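Kinesin-like protein (PDB 5X3E) is a kinesin-6 motor, Zen4 of Caenorhabditis elegans, that probably couples ATP hydrolysis in its P-loop motor domain to force production on microtubules. Local coordinates at residues R99-N107 / N402-C410; L363-R371 / M422-E430. All coordinates share one frame; numbering follows the deposited sequence.

Interaction 1: residues R99-N107 / N402-C410; sequences RTSVDLILN and NGKIRMVIC. With SO4 (sulfate ion), chain Q.
Arg406 rises from strand 404-410 and reaches across to helix 99-107, its guanidinium end-on against the carboxylate of Asp103. Two nitrogens hold two oxygens: NH2 of Arg406 reaches OD1 of Asp103 at 2.5 Å in an almost straight bond, while NH1 of Arg406 meets the syn lone pair of OD2 of Asp103 at 2.7 Å. The two flat groups are nearly coplanar, 27° apart. NH1 of Arg406 serves a second acceptor, the backbone O of Thr100, also at 2.7 Å; this bond is more bent, and the donor stands above the carbonyl plane. The carbonyl O of Arg99 lies over the centre of one face of the guanidinium. CG of Arg406 lies anti to its backbone N (chi1 174°) and the chain bends at chi3 (-61°), which turns the guanidinium toward the Asp103 carboxylate. In the P-loop NTPase fold of the kinesin motor, the segments 99-107 and 404-410 run nearly antiparallel, helix packed along an inner strand of the sheet, the segment axes 9.8 Å apart at their closest. Arg99 brings its NH1 to 4.0 Å from NE of Arg406, the planes nearly perpendicular; Glu37 forms salt bridges with both arginines and probably offsets their like charges. A leucine in place of Arg406 would probably leave the Asp103 carboxylate and Thr100 O without their mate. NE of Arg99 makes two weak hydrogen bonds to a sulfate ion, probably from the crystallisation liquor. Apolar contacts flank the salt bridge: CD2 of Leu104 rests 3.6 Å from CG of Lys404, whose NZ is bound to the O of Ser35, and CG2 of Thr100 lies 4.0 Å from CG2 of Val408.

Interaction 2: residues L363-R371 / M422-E430; sequences LRQCIEVLR and MSALAFAEE
The Phe427 ring carries the aliphatic part of Arg364 on one face and meets CD1 of Ile367 at its edge, while the Arg371 guanidinium lies between CD1 of Ile367 on one face and CA of Glu429 on the other. Over the phenyl ring, CG of Arg364 makes a CH-pi contact, 3.9 Å from the centroid and 22° off the normal. At the rim, CD1 of Ile367 touches CD1 of Phe427 at 3.6 Å, with the ring plane running into the methyl. CG1 of Ile367 stands between its backbone N and carbonyl carbon (chi1 84°), a placing that brings the methyl between the phenyl edge and the guanidinium. Beyond the ring, the bend at chi3 of Arg364 leads its NH1 to 3.2 Å from O of Ser423, near the guanidinium plane. Arg371, one helical turn after Ile367 and extended from CG to NE, reaches across to the other segment: its NH2 gives a nearly straight hydrogen bond (175°) of 2.8 Å to O of Phe427. That oxygen lies in the guanidinium plane, and the bond and the contacts on both faces probably limit how the group turns. The carboxylate of Glu429 looks elsewhere, to the backbone N of Val38, and Tyr119 meets the Phe427 ring edge-to-face. The helix 350-375 thus receives the chain between helix 418-424 and strand 430-433. By position in the chain these elements probably correspond to the relay helix that follows switch II in kinesins and the last helix of the motor core, with the neck-linker region beyond it.

How the interactions relate
Interaction 1 and interaction 2 lie about 16 Å apart between centres, on the two faces of the central sheet that contains strand 404-411. Helix 93-109 covers one face, whereas helix 350-375 and the segment 422-430 pack on the other. Residues of the strand between those of interaction 1 join the two: CE of Met407 lies 3.5 Å from CD1 of Phe427, and CD1 of Ile405 lies 3.8 Å from CD2 of Leu370. Along the chain the segments alternate, 99-107, 363-371, 402-410, then 422-430. Strand 404-411 of the kinesin motor domain is thus packed on both faces, and helix 350-375 touches both this strand and the segment leading to strand 430-433.

Interaction 1: residues R99-N107 / N402-C410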
ATOM      1  N   ARG A  99      -3.064 -13.876   5.760  1.00 49.84           N
ATOM      2  CA  ARG A  99      -3.058 -13.310   7.104  1.00 54.41           C
ATOM      3  C   ARG A  99      -2.866 -11.795   7.101  1.00 61.88           C
ATOM      4  O   ARG A  99      -3.196 -11.131   8.092  1.00 57.17           O
ATOM      5  CB  ARG A  99      -1.966 -14.008   7.926  1.00 55.74           C
ATOM      6  CG  ARG A  99      -1.893 -13.628   9.394  1.00 58.93           C
ATOM      7  CD  ARG A  99      -3.254 -13.635  10.042  1.00 56.48           C
ATOM      8  NE  ARG A  99      -3.196 -13.166  11.422  1.00 60.25           N
ATOM      9  CZ  ARG A  99      -3.149 -11.885  11.774  1.00 64.59           C
ATOM     10  NH1 ARG A  99      -3.144 -10.938  10.844  1.00 60.66           N
ATOM     11  NH2 ARG A  99      -3.105 -11.549  13.056  1.00 63.69           N
ATOM     12  N   THR A 100      -2.381 -11.237   5.997  1.00 59.55           N
ATOM     13  CA  THR A 100      -1.997  -9.838   5.898  1.00 48.80           C
ATOM     14  C   THR A 100      -2.925  -9.005   5.021  1.00 60.81           C
ATOM     15  O   THR A 100      -3.117  -7.819   5.303  1.00 53.21           O
ATOM     16  CB  THR A 100      -0.549  -9.755   5.378  1.00 45.90           C
ATOM     17  OG1 THR A 100       0.357 -10.043   6.449  1.00 60.06           O
ATOM     18  CG2 THR A 100      -0.214  -8.431   4.825  1.00 68.34           C
ATOM     19  N   SER A 101      -3.546  -9.600   3.995  1.00 58.40           N
ATOM     20  CA  SER A 101      -4.237  -8.828   2.970  1.00 43.57           C
ATOM     21  C   SER A 101      -5.708  -9.172   2.762  1.00 51.57           C
ATOM     22  O   SER A 101      -6.447  -8.318   2.258  1.00 58.89           O
ATOM     23  CB  SER A 101      -3.519  -8.984   1.623  1.00 51.47           C
ATOM     24  OG  SER A 101      -2.140  -8.714   1.758  1.00 68.91           O
ATOM     25  N   VAL A 102      -6.159 -10.374   3.129  1.00 50.57           N
ATOM     26  CA  VAL A 102      -7.513 -10.789   2.763  1.00 41.68           C
ATOM     27  C   VAL A 102      -8.547  -9.914   3.461  1.00 47.16           C
ATOM     28  O   VAL A 102      -9.557  -9.522   2.861  1.00 63.66           O
ATOM     29  CB  VAL A 102      -7.723 -12.289   3.061  1.00 51.02           C
ATOM     30  CG1 VAL A 102      -9.205 -12.636   3.117  1.00 41.08           C
ATOM     31  CG2 VAL A 102      -7.043 -13.131   1.998  1.00 42.22           C
ATOM     32  N   ASP A 103      -8.310  -9.572   4.731  1.00 50.38           N
ATOM     33  CA  ASP A 103      -9.263  -8.721   5.440  1.00 53.00           C
ATOM     34  C   ASP A 103      -9.236  -7.286   4.920  1.00 59.22           C
ATOM     35  O   ASP A 103     -10.238  -6.571   5.030  1.00 60.58           O
ATOM     36  CB  ASP A 103      -8.996  -8.757   6.949  1.00 43.94           C
ATOM     37  CG  ASP A 103      -7.649  -8.160   7.329  1.00 51.13           C
ATOM     38  OD1 ASP A 103      -7.500  -7.722   8.489  1.00 60.93           O
ATOM     39  OD2 ASP A 103      -6.745  -8.114   6.466  1.00 55.52           O
ATOM     40  N   LEU A 104      -8.109  -6.845   4.358  1.00 54.66           N
ATOM     41  CA  LEU A 104      -8.080  -5.524   3.737  1.00 45.62           C
ATOM     42  C   LEU A 104      -8.873  -5.517   2.439  1.00 48.18           C
ATOM     43  O   LEU A 104      -9.569  -4.541   2.136  1.00 45.94           O
ATOM     44  CB  LEU A 104      -6.637  -5.080   3.482  1.00 43.42           C
ATOM     45  CG  LEU A 104      -5.677  -5.181   4.669  1.00 40.75           C
ATOM     46  CD1 LEU A 104      -4.332  -4.541   4.341  1.00 40.77           C
ATOM     47  CD2 LEU A 104      -6.296  -4.582   5.928  1.00 43.25           C
ATOM     48  N   ILE A 105      -8.778  -6.594   1.655  1.00 54.81           N
ATOM     49  CA  ILE A 105      -9.578  -6.679   0.437  1.00 50.32           C
ATOM     50  C   ILE A 105     -11.058  -6.766   0.777  1.00 52.40           C
ATOM     51  O   ILE A 105     -11.898  -6.143   0.118  1.00 47.40           O
ATOM     52  CB  ILE A 105      -9.133  -7.868  -0.426  1.00 46.69           C
ATOM     53  CG1 ILE A 105      -7.663  -7.719  -0.831  1.00 40.84           C
ATOM     54  CG2 ILE A 105     -10.028  -7.970  -1.644  1.00 33.74           C
ATOM     55  CD1 ILE A 105      -7.083  -8.980  -1.469  1.00 42.42           C
ATOM     56  N   LEU A 106     -11.404  -7.528   1.818  1.00 42.67           N
ATOM     57  CA  LEU A 106     -12.788  -7.548   2.270  1.00 47.34           C
ATOM     58  C   LEU A 106     -13.245  -6.150   2.671  1.00 52.27           C
ATOM     59  O   LEU A 106     -14.391  -5.763   2.409  1.00 50.97           O
ATOM     60  CB  LEU A 106     -12.951  -8.534   3.428  1.00 43.94           C
ATOM     61  CG  LEU A 106     -12.766 -10.010   3.065  1.00 64.52           C
ATOM     62  CD1 LEU A 106     -12.790 -10.887   4.311  1.00 59.43           C
ATOM     63  CD2 LEU A 106     -13.822 -10.458   2.064  1.00 68.70           C
ATOM     64  N   ASN A 107     -12.361  -5.379   3.311  1.00 57.00           N
ATOM     65  CA  ASN A 107     -12.661  -3.977   3.586  1.00 52.30           C
ATOM     66  C   ASN A 107     -12.945  -3.214   2.298  1.00 42.55           C
ATOM     67  O   ASN A 107     -13.949  -2.498   2.194  1.00 41.43           O
ATOM     68  CB  ASN A 107     -11.500  -3.330   4.343  1.00 54.20           C
ATOM     69  CG  ASN A 107     -11.728  -3.291   5.835  1.00 86.28           C
ATOM     70  OD1 ASN A 107     -12.862  -3.177   6.299  1.00108.50           O
ATOM     71  ND2 ASN A 107     -10.649  -3.385   6.600  1.00 98.94           N
ATOM     72  N   ASN A 402      -9.137   6.510  10.557  1.00 58.98           N
ATOM     73  CA  ASN A 402     -10.107   6.230   9.507  1.00 67.89           C
ATOM     74  C   ASN A 402      -9.548   5.134   8.611  1.00 58.40           C
ATOM     75  O   ASN A 402      -8.519   5.327   7.957  1.00 62.86           O
ATOM     76  CB  ASN A 402     -10.448   7.473   8.687  1.00 87.57           C
ATOM     77  CG  ASN A 402     -11.595   7.226   7.718  1.00114.92           C
ATOM     78  OD1 ASN A 402     -11.384   6.990   6.528  1.00126.56           O
ATOM     79  ND2 ASN A 402     -12.818   7.267   8.234  1.00120.15           N
ATOM     80  N   GLY A 403     -10.223   3.998   8.584  1.00 60.99           N
ATOM     81  CA  GLY A 403      -9.775   2.848   7.824  1.00 62.78           C
ATOM     82  C   GLY A 403      -9.006   1.866   8.683  1.00 62.67           C
ATOM     83  O   GLY A 403      -8.965   1.955   9.913  1.00 77.65           O
ATOM     84  N   LYS A 404      -8.356   0.925   8.005  1.00 63.45           N
ATOM     85  CA  LYS A 404      -7.614  -0.147   8.655  1.00 64.03           C
ATOM     86  C   LYS A 404      -6.140  -0.075   8.281  1.00 57.61           C
ATOM     87  O   LYS A 404      -5.805   0.025   7.096  1.00 60.14           O
ATOM     88  CB  LYS A 404      -8.195  -1.513   8.269  1.00 54.80           C
ATOM     89  CG  LYS A 404      -7.391  -2.701   8.748  1.00 73.85           C
ATOM     90  CD  LYS A 404      -7.550  -2.942  10.238  1.00 85.11           C
ATOM     91  CE  LYS A 404      -6.870  -4.244  10.641  1.00 83.59           C
ATOM     92  NZ  LYS A 404      -7.115  -4.609  12.061  1.00 88.36           N
ATOM     93  N   ILE A 405      -5.267  -0.112   9.284  1.00 51.11           N
ATOM     94  CA  ILE A 405      -3.823  -0.052   9.084  1.00 52.93           C
ATOM     95  C   ILE A 405      -3.218  -1.368   9.551  1.00 51.17           C
ATOM     96  O   ILE A 405      -3.489  -1.822  10.669  1.00 59.35           O
ATOM     97  CB  ILE A 405      -3.180   1.127   9.839  1.00 54.38           C
ATOM     98  CG1 ILE A 405      -3.840   2.450   9.468  1.00 56.21           C
ATOM     99  CG2 ILE A 405      -1.683   1.192   9.557  1.00 52.48           C
ATOM    100  CD1 ILE A 405      -3.227   3.627  10.200  1.00 51.30           C
ATOM    101  N   ARG A 406      -2.406  -1.986   8.698  1.00 47.01           N
ATOM    102  CA  ARG A 406      -1.594  -3.129   9.104  1.00 55.91           C
ATOM    103  C   ARG A 406      -0.149  -2.870   8.708  1.00 53.81           C
ATOM    104  O   ARG A 406       0.134  -2.545   7.550  1.00 51.38           O
ATOM    105  CB  ARG A 406      -2.089  -4.443   8.477  1.00 41.59           C
ATOM    106  CG  ARG A 406      -1.173  -5.630   8.769  1.00 44.60           C
ATOM    107  CD  ARG A 406      -1.826  -6.992   8.500  1.00 54.08           C
ATOM    108  NE  ARG A 406      -3.007  -7.233   9.327  1.00 53.49           N
ATOM    109  CZ  ARG A 406      -4.248  -7.316   8.857  1.00 54.41           C
ATOM    110  NH1 ARG A 406      -4.478  -7.190   7.556  1.00 54.86           N
ATOM    111  NH2 ARG A 406      -5.262  -7.534   9.682  1.00 49.22           N
ATOM    112  N   MET A 407       0.761  -3.043   9.659  1.00 51.73           N
ATOM    113  CA  MET A 407       2.184  -2.878   9.410  1.00 55.42           C
ATOM    114  C   MET A 407       2.875  -4.233   9.483  1.00 56.52           C
ATOM    115  O   MET A 407       2.653  -5.007  10.424  1.00 59.48           O
ATOM    116  CB  MET A 407       2.811  -1.905  10.412  1.00 64.62           C
ATOM    117  CG  MET A 407       4.308  -1.720  10.219  1.00 80.00           C
ATOM    118  SD  MET A 407       4.858  -0.041  10.583  1.00 88.57           S
ATOM    119  CE  MET A 407       3.712   0.394  11.886  1.00 94.38           C
ATOM    120  N   VAL A 408       3.692  -4.519   8.478  1.00 51.43           N
ATOM    121  CA  VAL A 408       4.458  -5.755   8.394  1.00 56.72           C
ATOM    122  C   VAL A 408       5.919  -5.403   8.637  1.00 64.52           C
ATOM    123  O   VAL A 408       6.576  -4.809   7.771  1.00 62.99           O
ATOM    124  CB  VAL A 408       4.271  -6.449   7.040  1.00 46.70           C
ATOM    125  CG1 VAL A 408       5.101  -7.715   6.984  1.00 46.79           C
ATOM    126  CG2 VAL A 408       2.801  -6.746   6.800  1.00 43.31           C
ATOM    127  N   ILE A 409       6.424  -5.743   9.818  1.00 62.81           N
ATOM    128  CA  ILE A 409       7.822  -5.516  10.167  1.00 64.88           C
ATOM    129  C   ILE A 409       8.635  -6.698   9.659  1.00 61.84           C
ATOM    130  O   ILE A 409       8.521  -7.810  10.177  1.00 71.92           O
ATOM    131  CB  ILE A 409       8.005  -5.331  11.678  1.00 68.02           C
ATOM    132  CG1 ILE A 409       7.113  -4.206  12.191  1.00 68.58           C
ATOM    133  CG2 ILE A 409       9.461  -5.038  12.004  1.00 76.64           C
ATOM    134  CD1 ILE A 409       7.446  -2.868  11.605  1.00 71.23           C
ATOM    135  N   CYS A 410       9.457  -6.461   8.643  1.00 58.79           N
ATOM    136  CA  CYS A 410      10.380  -7.471   8.144  1.00 57.48           C
ATOM    137  C   CYS A 410      11.713  -7.319   8.867  1.00 74.03           C
ATOM    138  O   CYS A 410      12.272  -6.218   8.918  1.00 83.68           O
ATOM    139  CB  CYS A 410      10.567  -7.318   6.633  1.00 59.44           C
ATOM    140  SG  CYS A 410       9.046  -7.575   5.672  1.00 80.25           S
TER
HETATM  141  S   SO4 Q 515      -3.549 -16.572  13.052  1.00134.06           S
HETATM  142  O1  SO4 Q 515      -2.627 -16.462  11.922  1.00127.11           O
HETATM  143  O2  SO4 Q 515      -3.344 -17.854  13.723  1.00140.25           O
HETATM  144  O3  SO4 Q 515      -3.315 -15.477  13.995  1.00113.74           O
HETATM  145  O4  SO4 Q 515      -4.923 -16.503  12.564  1.00138.90           O

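Interaction 2: residues L363-R371 / M422-E430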
ATOM      1  N   LEU A 363       6.453   8.428  11.720  1.00 76.02           N
ATOM      2  CA  LEU A 363       5.507   7.325  11.596  1.00 67.49           C
ATOM      3  C   LEU A 363       5.358   6.577  12.915  1.00 63.46           C
ATOM      4  O   LEU A 363       4.239   6.270  13.343  1.00 60.47           O
ATOM      5  CB  LEU A 363       5.957   6.371  10.492  1.00 66.04           C
ATOM      6  CG  LEU A 363       5.043   5.177  10.212  1.00 54.85           C
ATOM      7  CD1 LEU A 363       3.644   5.647   9.860  1.00 42.75           C
ATOM      8  CD2 LEU A 363       5.628   4.312   9.109  1.00 62.06           C
ATOM      9  N   ARG A 364       6.484   6.277  13.571  1.00 52.71           N
ATOM     10  CA  ARG A 364       6.445   5.619  14.873  1.00 55.33           C
ATOM     11  C   ARG A 364       5.611   6.419  15.864  1.00 72.88           C
ATOM     12  O   ARG A 364       4.682   5.886  16.483  1.00 85.36           O
ATOM     13  CB  ARG A 364       7.869   5.418  15.403  1.00 65.66           C
ATOM     14  CG  ARG A 364       8.102   4.098  16.143  1.00 62.68           C
ATOM     15  CD  ARG A 364       9.334   4.161  17.046  1.00 85.89           C
ATOM     16  NE  ARG A 364      10.433   4.911  16.436  1.00115.33           N
ATOM     17  CZ  ARG A 364      11.406   4.372  15.708  1.00117.26           C
ATOM     18  NH1 ARG A 364      11.432   3.064  15.489  1.00118.19           N
ATOM     19  NH2 ARG A 364      12.355   5.146  15.194  1.00104.01           N
ATOM     20  N   GLN A 365       5.933   7.708  16.024  1.00 69.89           N
ATOM     21  CA  GLN A 365       5.186   8.563  16.940  1.00 72.46           C
ATOM     22  C   GLN A 365       3.701   8.580  16.598  1.00 79.47           C
ATOM     23  O   GLN A 365       2.849   8.582  17.495  1.00 87.42           O
ATOM     24  CB  GLN A 365       5.759   9.984  16.912  1.00 71.05           C
ATOM     25  CG  GLN A 365       7.238  10.067  17.247  1.00 86.62           C
ATOM     26  CD  GLN A 365       7.819  11.445  16.986  1.00 94.71           C
ATOM     27  OE1 GLN A 365       7.085  12.411  16.773  1.00 94.97           O
ATOM     28  NE2 GLN A 365       9.145  11.542  17.000  1.00 92.92           N
ATOM     29  N   CYS A 366       3.371   8.585  15.306  1.00 65.99           N
ATOM     30  CA  CYS A 366       1.974   8.712  14.907  1.00 61.30           C
ATOM     31  C   CYS A 366       1.167   7.457  15.226  1.00 69.96           C
ATOM     32  O   CYS A 366       0.030   7.564  15.703  1.00 73.34           O
ATOM     33  CB  CYS A 366       1.881   9.074  13.428  1.00 59.01           C
ATOM     34  SG  CYS A 366       2.269  10.818  13.126  1.00 60.90           S
ATOM     35  N   ILE A 367       1.718   6.263  14.983  1.00 81.48           N
ATOM     36  CA  ILE A 367       0.949   5.062  15.322  1.00 78.94           C
ATOM     37  C   ILE A 367       0.859   4.881  16.831  1.00 70.47           C
ATOM     38  O   ILE A 367      -0.079   4.240  17.319  1.00 65.12           O
ATOM     39  CB  ILE A 367       1.509   3.766  14.685  1.00 65.81           C
ATOM     40  CG1 ILE A 367       2.631   3.179  15.534  1.00 80.76           C
ATOM     41  CG2 ILE A 367       1.978   3.994  13.253  1.00 52.96           C
ATOM     42  CD1 ILE A 367       2.917   1.736  15.233  1.00 95.24           C
ATOM     43  N   GLU A 368       1.809   5.439  17.590  1.00 66.34           N
ATOM     44  CA  GLU A 368       1.706   5.388  19.043  1.00 71.28           C
ATOM     45  C   GLU A 368       0.602   6.310  19.535  1.00 86.49           C
ATOM     46  O   GLU A 368      -0.151   5.952  20.449  1.00 98.79           O
ATOM     47  CB  GLU A 368       3.046   5.741  19.687  1.00 70.02           C
ATOM     48  CG  GLU A 368       4.085   4.638  19.541  1.00 81.85           C
ATOM     49  CD  GLU A 368       5.375   4.936  20.275  1.00105.70           C
ATOM     50  OE1 GLU A 368       5.402   4.802  21.517  1.00119.18           O
ATOM     51  OE2 GLU A 368       6.369   5.293  19.608  1.00113.17           O
ATOM     52  N   VAL A 369       0.490   7.502  18.944  1.00 86.48           N
ATOM     53  CA  VAL A 369      -0.649   8.369  19.233  1.00 77.94           C
ATOM     54  C   VAL A 369      -1.943   7.708  18.774  1.00 81.12           C
ATOM     55  O   VAL A 369      -2.986   7.827  19.432  1.00 87.99           O
ATOM     56  CB  VAL A 369      -0.451   9.751  18.581  1.00 75.60           C
ATOM     57  CG1 VAL A 369      -1.668  10.632  18.813  1.00 84.62           C
ATOM     58  CG2 VAL A 369       0.793  10.418  19.140  1.00 71.30           C
ATOM     59  N   LEU A 370      -1.898   7.005  17.638  1.00 76.28           N
ATOM     60  CA  LEU A 370      -3.087   6.317  17.141  1.00 74.18           C
ATOM     61  C   LEU A 370      -3.550   5.243  18.112  1.00 81.41           C
ATOM     62  O   LEU A 370      -4.752   5.099  18.366  1.00 90.30           O
ATOM     63  CB  LEU A 370      -2.813   5.701  15.768  1.00 68.72           C
ATOM     64  CG  LEU A 370      -3.936   4.821  15.210  1.00 63.02           C
ATOM     65  CD1 LEU A 370      -5.210   5.625  15.003  1.00 61.78           C
ATOM     66  CD2 LEU A 370      -3.507   4.158  13.912  1.00 60.53           C
ATOM     67  N   ARG A 371      -2.610   4.471  18.660  1.00 75.94           N
ATOM     68  CA  ARG A 371      -2.971   3.425  19.609  1.00 76.15           C
ATOM     69  C   ARG A 371      -3.619   4.003  20.858  1.00 82.73           C
ATOM     70  O   ARG A 371      -4.615   3.466  21.354  1.00 90.20           O
ATOM     71  CB  ARG A 371      -1.741   2.610  19.984  1.00 73.42           C
ATOM     72  CG  ARG A 371      -1.345   1.564  18.966  1.00 67.19           C
ATOM     73  CD  ARG A 371       0.053   1.080  19.266  1.00 72.25           C
ATOM     74  NE  ARG A 371       0.472  -0.009  18.399  1.00 84.64           N
ATOM     75  CZ  ARG A 371       1.741  -0.303  18.151  1.00 95.25           C
ATOM     76  NH1 ARG A 371       2.708   0.421  18.700  1.00 90.41           N
ATOM     77  NH2 ARG A 371       2.044  -1.316  17.355  1.00106.08           N
ATOM     78  N   MET A 422      16.388  -3.809  16.594  1.00109.30           N
ATOM     79  CA  MET A 422      15.905  -3.197  17.827  1.00110.47           C
ATOM     80  C   MET A 422      14.994  -2.015  17.532  1.00107.21           C
ATOM     81  O   MET A 422      14.023  -1.772  18.260  1.00100.85           O
ATOM     82  CB  MET A 422      17.086  -2.767  18.693  1.00116.17           C
ATOM     83  CG  MET A 422      17.819  -3.934  19.319  1.00123.68           C
ATOM     84  SD  MET A 422      16.732  -4.807  20.459  1.00129.12           S
ATOM     85  CE  MET A 422      16.189  -3.441  21.478  1.00121.98           C
ATOM     86  N   SER A 423      15.302  -1.254  16.480  1.00110.97           N
ATOM     87  CA  SER A 423      14.438  -0.152  16.076  1.00112.68           C
ATOM     88  C   SER A 423      13.206  -0.658  15.337  1.00107.83           C
ATOM     89  O   SER A 423      12.112  -0.103  15.493  1.00109.26           O
ATOM     90  CB  SER A 423      15.211   0.823  15.190  1.00120.49           C
ATOM     91  OG  SER A 423      15.603   0.198  13.979  1.00119.33           O
ATOM     92  N   ALA A 424      13.367  -1.707  14.526  1.00106.87           N
ATOM     93  CA  ALA A 424      12.245  -2.236  13.759  1.00 93.42           C
ATOM     94  C   ALA A 424      11.224  -2.907  14.665  1.00 86.59           C
ATOM     95  O   ALA A 424      10.016  -2.838  14.409  1.00 82.53           O
ATOM     96  CB  ALA A 424      12.746  -3.217  12.700  1.00 86.42           C
ATOM     97  N   LEU A 425      11.691  -3.571  15.721  1.00 93.60           N
ATOM     98  CA  LEU A 425      10.791  -4.222  16.663  1.00 90.86           C
ATOM     99  C   LEU A 425      10.192  -3.247  17.666  1.00 89.19           C
ATOM    100  O   LEU A 425       9.297  -3.635  18.420  1.00 89.53           O
ATOM    101  CB  LEU A 425      11.521  -5.349  17.403  1.00 93.55           C
ATOM    102  CG  LEU A 425      12.056  -6.518  16.569  1.00 81.56           C
ATOM    103  CD1 LEU A 425      12.912  -7.431  17.422  1.00 81.73           C
ATOM    104  CD2 LEU A 425      10.936  -7.304  15.922  1.00 81.20           C
ATOM    105  N   ALA A 426      10.672  -2.000  17.703  1.00 98.90           N
ATOM    106  CA  ALA A 426      10.057  -0.987  18.553  1.00100.79           C
ATOM    107  C   ALA A 426       8.637  -0.643  18.118  1.00 97.75           C
ATOM    108  O   ALA A 426       7.880  -0.074  18.911  1.00 95.23           O
ATOM    109  CB  ALA A 426      10.913   0.281  18.566  1.00 89.12           C
ATOM    110  N   PHE A 427       8.260  -0.976  16.880  1.00 89.74           N
ATOM    111  CA  PHE A 427       6.885  -0.820  16.420  1.00 86.84           C
ATOM    112  C   PHE A 427       5.927  -1.805  17.075  1.00 92.09           C
ATOM    113  O   PHE A 427       4.736  -1.791  16.744  1.00 93.39           O
ATOM    114  CB  PHE A 427       6.820  -0.978  14.900  1.00 84.16           C
ATOM    115  CG  PHE A 427       7.208   0.260  14.138  1.00 88.00           C
ATOM    116  CD1 PHE A 427       6.320   1.313  13.999  1.00 86.18           C
ATOM    117  CD2 PHE A 427       8.457   0.364  13.549  1.00 92.05           C
ATOM    118  CE1 PHE A 427       6.669   2.446  13.290  1.00 81.94           C
ATOM    119  CE2 PHE A 427       8.813   1.498  12.841  1.00 91.83           C
ATOM    120  CZ  PHE A 427       7.918   2.539  12.711  1.00 83.73           C
ATOM    121  N   ALA A 428       6.422  -2.657  17.973  1.00 96.42           N
ATOM    122  CA  ALA A 428       5.616  -3.726  18.547  1.00 94.79           C
ATOM    123  C   ALA A 428       4.468  -3.159  19.370  1.00 99.40           C
ATOM    124  O   ALA A 428       4.569  -2.083  19.968  1.00102.50           O
ATOM    125  CB  ALA A 428       6.479  -4.648  19.407  1.00 96.99           C
ATOM    126  N   GLU A 429       3.353  -3.892  19.356  1.00105.38           N
ATOM    127  CA  GLU A 429       2.168  -3.477  20.097  1.00102.06           C
ATOM    128  C   GLU A 429       2.485  -3.288  21.577  1.00106.35           C
ATOM    129  O   GLU A 429       1.986  -2.353  22.213  1.00113.48           O
ATOM    130  CB  GLU A 429       1.048  -4.496  19.874  1.00100.23           C
ATOM    131  CG  GLU A 429       1.000  -4.943  18.407  1.00 92.21           C
ATOM    132  CD  GLU A 429      -0.341  -5.501  17.948  1.00 74.63           C
ATOM    133  OE1 GLU A 429      -0.456  -5.806  16.747  1.00 65.71           O
ATOM    134  OE2 GLU A 429      -1.258  -5.685  18.776  1.00 89.73           O
ATOM    135  N   GLU A 430       3.328  -4.154  22.136  1.00102.00           N
ATOM    136  CA  GLU A 430       3.822  -3.999  23.499  1.00107.47           C
ATOM    137  C   GLU A 430       5.162  -4.714  23.633  1.00113.46           C
ATOM    138  O   GLU A 430       5.505  -5.575  22.818  1.00121.09           O
ATOM    139  CB  GLU A 430       2.802  -4.520  24.512  1.00111.92           C
ATOM    140  CG  GLU A 430       2.494  -5.997  24.376  1.00113.81           C
ATOM    141  CD  GLU A 430       2.081  -6.630  25.687  1.00125.49           C
ATOM    142  OE1 GLU A 430       2.780  -6.413  26.701  1.00129.25           O
ATOM    143  OE2 GLU A 430       1.058  -7.347  25.700  1.00124.19           O
TER